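Local atomic coordinates of isochorismatase family protein (PDB entry 2A67), a protein that is of unknown specific function but probably acts as a hydrolase of the isochorismatase family. Residues A6-D11 against I48-E53; I10-G15 against A107-E112. One frame throughout, in Å; residues are numbered along the deposited sequence.

Overall arrangement
From the N terminus the chain runs through strand 5-10, which with the loop after it supplies one side of both contacts. It then passes through helix 26-42 and returns as strand 47-52, where contact 1 closes a beta-alpha-beta loop of 36 residues. After strand 77-81 and helix 92-98 it comes back along the other edge of strand 5-10 as strand 103-109, and contact 2 closes a loop of 91 residues. Segment 10-15 starts within 6-11 while 107-112 lies beyond 48-53, so the loops cross rather than nest. Together they fix strand 5-10 in the middle of the parallel sheet and bring its C-terminal turn beside helix 111-125. Gln13 links them by a probable hydrogen bond to His52.

Contact 1 (A6-D11 against I48-E53); sequences ALLLID and IFVQHE
Leu8 CD1 packs against two neighbours on strand 47-52, meeting Val50 CG2 at 3.7 Å and Ile48 CG2 at 3.8 Å. With CG anti to the backbone N (chi1 -177°), the leucine leans across to the partner strand, whose beta-branched residues suit an extended backbone and offer methyls at short range. Ala6, small enough to sit beside the isoleucine, touches Ile48 CD1 with its CB at 3.7 Å. On the opposite face Leu9 and Phe49 lie side by side, Leu9 CD1 being 3.6 Å from Phe49 CE2. Helix 111-125 covers Leu8 and Ile10, while helix 26-42 covers Leu7 and Leu9. Between the faces runs a ladder of four backbone hydrogen bonds, beginning with Ile48 N to Leu7 O at 2.8 Å. At its far end, Asp11 N gives Val50 O a more bent bond (145°), and a water donates to both Leu9 O and Val50 O. Here Asp11 leaves the strand in a left-handed helical conformation, and its OD1 rests 3.5 Å from His52 CB, while OD2 forms a salt bridge with Lys81. This is the parallel strand pairing of a beta-alpha-beta unit in a three-layer alpha/beta/alpha sandwich, with polar residues gathered at the C-terminal strand ends.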
# COMPACT_ATOMS: atom_id res chain seq x y z
N ALA D 6 -5.99 -16.59 10.22
CA ALA D 6 -7.16 -16.54 9.38
C ALA D 6 -6.75 -16.47 7.92
O ALA D 6 -5.68 -15.94 7.59
CB ALA D 6 -8.03 -15.28 9.70
N LEU D 7 -7.62 -16.99 7.08
CA LEU D 7 -7.54 -16.84 5.66
C LEU D 7 -8.46 -15.64 5.27
O LEU D 7 -9.67 -15.65 5.55
CB LEU D 7 -8.07 -18.10 5.01
CG LEU D 7 -7.93 -18.29 3.49
CD1 LEU D 7 -6.43 -18.30 3.06
CD2 LEU D 7 -8.61 -19.60 3.09
N LEU D 8 -7.86 -14.63 4.63
CA LEU D 8 -8.55 -13.43 4.29
C LEU D 8 -8.68 -13.34 2.76
O LEU D 8 -7.67 -13.17 2.06
CB LEU D 8 -7.82 -12.21 4.88
CG LEU D 8 -8.49 -10.82 4.66
CD1 LEU D 8 -9.83 -10.80 5.44
CD2 LEU D 8 -7.54 -9.73 5.16
N LEU D 9 -9.92 -13.46 2.26
CA LEU D 9 -10.16 -13.67 0.83
C LEU D 9 -10.90 -12.46 0.26
O LEU D 9 -12.07 -12.27 0.57
CB LEU D 9 -10.97 -14.96 0.59
CG LEU D 9 -10.33 -16.28 1.13
CD1 LEU D 9 -11.24 -17.42 0.88
CD2 LEU D 9 -8.97 -16.51 0.48
N ILE D 10 -10.20 -11.66 -0.55
CA ILE D 10 -10.62 -10.31 -0.84
C ILE D 10 -11.33 -10.19 -2.21
O ILE D 10 -10.77 -10.47 -3.29
CB ILE D 10 -9.45 -9.29 -0.73
CG1 ILE D 10 -8.84 -9.31 0.68
CG2 ILE D 10 -9.93 -7.83 -1.16
CD1 ILE D 10 -7.44 -8.70 0.72
N ASP D 11 -12.58 -9.76 -2.14
CA ASP D 11 -13.36 -9.31 -3.32
C ASP D 11 -13.44 -10.33 -4.44
O ASP D 11 -13.36 -9.96 -5.61
CB ASP D 11 -12.81 -7.99 -3.90
CG ASP D 11 -12.97 -6.78 -2.97
OD1 ASP D 11 -13.55 -6.88 -1.88
OD2 ASP D 11 -12.49 -5.69 -3.33
N ILE D 48 -12.39 -15.65 6.23
CA ILE D 48 -13.07 -14.33 6.18
C ILE D 48 -13.11 -13.87 4.74
O ILE D 48 -12.06 -13.64 4.12
CB ILE D 48 -12.35 -13.29 7.01
CG1 ILE D 48 -12.14 -13.78 8.45
CG2 ILE D 48 -13.12 -11.90 7.02
CD1 ILE D 48 -11.01 -13.07 9.23
N PHE D 49 -14.33 -13.72 4.19
CA PHE D 49 -14.49 -13.20 2.86
C PHE D 49 -14.76 -11.70 2.94
O PHE D 49 -15.62 -11.26 3.73
CB PHE D 49 -15.69 -13.85 2.17
CG PHE D 49 -15.48 -15.28 1.79
CD1 PHE D 49 -15.89 -16.30 2.65
CD2 PHE D 49 -14.89 -15.61 0.58
CE1 PHE D 49 -15.72 -17.60 2.30
CE2 PHE D 49 -14.71 -16.95 0.24
CZ PHE D 49 -15.13 -17.93 1.10
N VAL D 50 -14.05 -10.92 2.15
CA VAL D 50 -14.32 -9.47 2.05
C VAL D 50 -15.06 -9.21 0.72
O VAL D 50 -14.68 -9.72 -0.33
CB VAL D 50 -13.02 -8.62 2.17
CG1 VAL D 50 -13.35 -7.12 2.02
CG2 VAL D 50 -12.34 -8.91 3.58
N GLN D 51 -16.18 -8.50 0.81
CA GLN D 51 -16.96 -8.14 -0.37
C GLN D 51 -17.10 -6.63 -0.43
O GLN D 51 -17.48 -5.96 0.55
CB GLN D 51 -18.33 -8.80 -0.32
CG GLN D 51 -18.26 -10.32 -0.49
CD GLN D 51 -19.57 -10.99 -0.23
OE1 GLN D 51 -19.86 -11.39 0.89
NE2 GLN D 51 -20.41 -11.09 -1.27
N HIS D 52 -16.75 -6.11 -1.61
CA HIS D 52 -16.80 -4.68 -1.91
C HIS D 52 -18.25 -4.36 -2.35
O HIS D 52 -18.96 -5.20 -2.87
CB HIS D 52 -15.78 -4.36 -3.01
CG HIS D 52 -15.50 -2.90 -3.15
ND1 HIS D 52 -16.09 -2.13 -4.13
CD2 HIS D 52 -14.73 -2.06 -2.42
CE1 HIS D 52 -15.67 -0.88 -4.03
NE2 HIS D 52 -14.85 -0.80 -3.00
N GLU D 53 -18.68 -3.16 -2.06
CA GLU D 53 -20.01 -2.69 -2.51
C GLU D 53 -19.84 -1.26 -3.00
O GLU D 53 -19.13 -0.48 -2.37
CB GLU D 53 -21.03 -2.79 -1.38
CG GLU D 53 -20.80 -1.91 -0.13
CD GLU D 53 -21.68 -2.30 1.03
OE1 GLU D 53 -21.50 -3.40 1.57
OE2 GLU D 53 -22.61 -1.55 1.41
O HOH W 1 -14.14 -12.48 -1.20

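Contact 2 (I10-G15 against A107-E112); sequences IDFQKG and AGVQTE
The Phe12 ring lies with one face over Gly108, its CZ 3.3 Å from Gly108 CA. Its CG sits anti to the carbonyl carbon (chi1 -79°), a torsion that carries the ring onto the glycine. Lacking a side chain, Gly108 lets both this ring and Ile10 O approach its alpha carbon, the latter to 3.2 Å in a CA-H...O contact. Two backbone bonds flank it: Ile10 N donates to Ala107 O at 2.8 Å, and Val109 N to Ile10 O at 3.0 Å. Phe12 CE1 also reaches Val109 CG1 at 4.0 Å, the side chains crossing at a slant. Further out, an inverse gamma turn centred on Phe12 swings the ring back toward strand 103-109, and a large flat hydrocarbon suits the apolar site: Val29, Leu30 and Val33 of helix 26-42 pack on it, as do Phe67 and Leu70. Gln13 is held through both ends of its amide, by His52 N and Trp64 O. A cis peptide between Val109 and Gln110 leads into helix 111-125, with Gln110 at the N-cap. Asp11 touches Cys114 in the first turn of that helix; with Lys81, these residues are consistent with the Asp-Lys-Cys triad of nicotinamidase-related cysteine hydrolases.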
# COMPACT_ATOMS: atom_id res chain seq x y z
N ILE D 10 -10.20 -11.66 -0.55
CA ILE D 10 -10.62 -10.31 -0.84
C ILE D 10 -11.33 -10.19 -2.21
O ILE D 10 -10.77 -10.47 -3.29
CB ILE D 10 -9.45 -9.29 -0.73
CG1 ILE D 10 -8.84 -9.31 0.68
CG2 ILE D 10 -9.93 -7.83 -1.16
CD1 ILE D 10 -7.44 -8.70 0.72
N ASP D 11 -12.58 -9.76 -2.14
CA ASP D 11 -13.36 -9.31 -3.32
C ASP D 11 -13.44 -10.33 -4.44
O ASP D 11 -13.36 -9.96 -5.61
CB ASP D 11 -12.81 -7.99 -3.90
CG ASP D 11 -12.97 -6.78 -2.97
OD1 ASP D 11 -13.55 -6.88 -1.88
OD2 ASP D 11 -12.49 -5.69 -3.33
N PHE D 12 -13.60 -11.59 -4.10
CA PHE D 12 -13.85 -12.64 -5.07
C PHE D 12 -15.33 -12.68 -5.46
O PHE D 12 -16.04 -13.66 -5.18
CB PHE D 12 -13.46 -14.00 -4.49
CG PHE D 12 -12.00 -14.28 -4.52
CD1 PHE D 12 -11.28 -14.21 -5.72
CD2 PHE D 12 -11.35 -14.66 -3.35
CE1 PHE D 12 -9.90 -14.54 -5.74
CE2 PHE D 12 -9.96 -14.98 -3.36
CZ PHE D 12 -9.25 -14.92 -4.54
N GLN D 13 -15.76 -11.63 -6.16
CA GLN D 13 -17.17 -11.42 -6.52
C GLN D 13 -17.40 -11.42 -8.06
O GLN D 13 -16.55 -10.93 -8.82
CB GLN D 13 -17.63 -10.09 -5.92
CG GLN D 13 -17.38 -9.95 -4.36
CD GLN D 13 -17.45 -8.53 -3.93
OE1 GLN D 13 -16.44 -7.87 -3.76
NE2 GLN D 13 -18.66 -8.02 -3.75
N LYS D 14 -18.55 -11.97 -8.47
CA LYS D 14 -18.88 -12.19 -9.89
C LYS D 14 -18.64 -10.95 -10.76
O LYS D 14 -18.01 -11.04 -11.81
CB LYS D 14 -20.32 -12.67 -10.03
CG LYS D 14 -20.65 -13.86 -9.15
CD LYS D 14 -22.09 -14.30 -9.43
CE LYS D 14 -22.79 -14.82 -8.20
NZ LYS D 14 -24.27 -14.42 -8.33
N GLY D 15 -19.08 -9.79 -10.27
CA GLY D 15 -19.04 -8.57 -11.07
C GLY D 15 -17.73 -7.80 -11.16
O GLY D 15 -17.74 -6.64 -11.56
N ALA D 107 -5.48 -13.49 0.01
CA ALA D 107 -5.67 -13.78 -1.41
C ALA D 107 -6.78 -12.83 -1.90
O ALA D 107 -7.54 -12.29 -1.08
CB ALA D 107 -6.08 -15.26 -1.60
N GLY D 108 -6.80 -12.56 -3.20
CA GLY D 108 -8.01 -11.93 -3.80
C GLY D 108 -7.67 -11.15 -5.03
O GLY D 108 -6.64 -11.38 -5.66
N VAL D 109 -8.55 -10.19 -5.34
CA VAL D 109 -8.48 -9.34 -6.52
C VAL D 109 -8.95 -7.94 -6.07
O VAL D 109 -9.65 -7.84 -5.05
CB VAL D 109 -9.44 -9.86 -7.67
CG1 VAL D 109 -9.10 -11.35 -8.04
CG2 VAL D 109 -10.90 -9.79 -7.20
N GLN D 110 -8.52 -6.88 -6.75
CA GLN D 110 -7.47 -6.96 -7.77
C GLN D 110 -6.12 -6.76 -7.09
O GLN D 110 -6.01 -5.98 -6.17
CB GLN D 110 -7.65 -5.85 -8.84
CG GLN D 110 -8.77 -6.19 -9.84
CD GLN D 110 -9.08 -5.01 -10.73
OE1 GLN D 110 -8.31 -4.66 -11.64
NE2 GLN D 110 -10.18 -4.37 -10.45
N THR D 111 -5.10 -7.42 -7.64
CA THR D 111 -3.69 -7.37 -7.14
C THR D 111 -3.22 -5.99 -6.68
O THR D 111 -2.76 -5.82 -5.55
CB THR D 111 -2.73 -7.78 -8.29
OG1 THR D 111 -3.12 -9.08 -8.76
CG2 THR D 111 -1.22 -7.75 -7.89
N GLU D 112 -3.28 -5.03 -7.60
CA GLU D 112 -2.66 -3.74 -7.34
C GLU D 112 -3.55 -2.77 -6.56
O GLU D 112 -3.07 -1.75 -6.10
CB GLU D 112 -2.19 -3.10 -8.65
CG GLU D 112 -3.33 -2.46 -9.50
CD GLU D 112 -3.99 -3.44 -10.48
OE1 GLU D 112 -4.27 -4.60 -10.12
OE2 GLU D 112 -4.25 -3.03 -11.64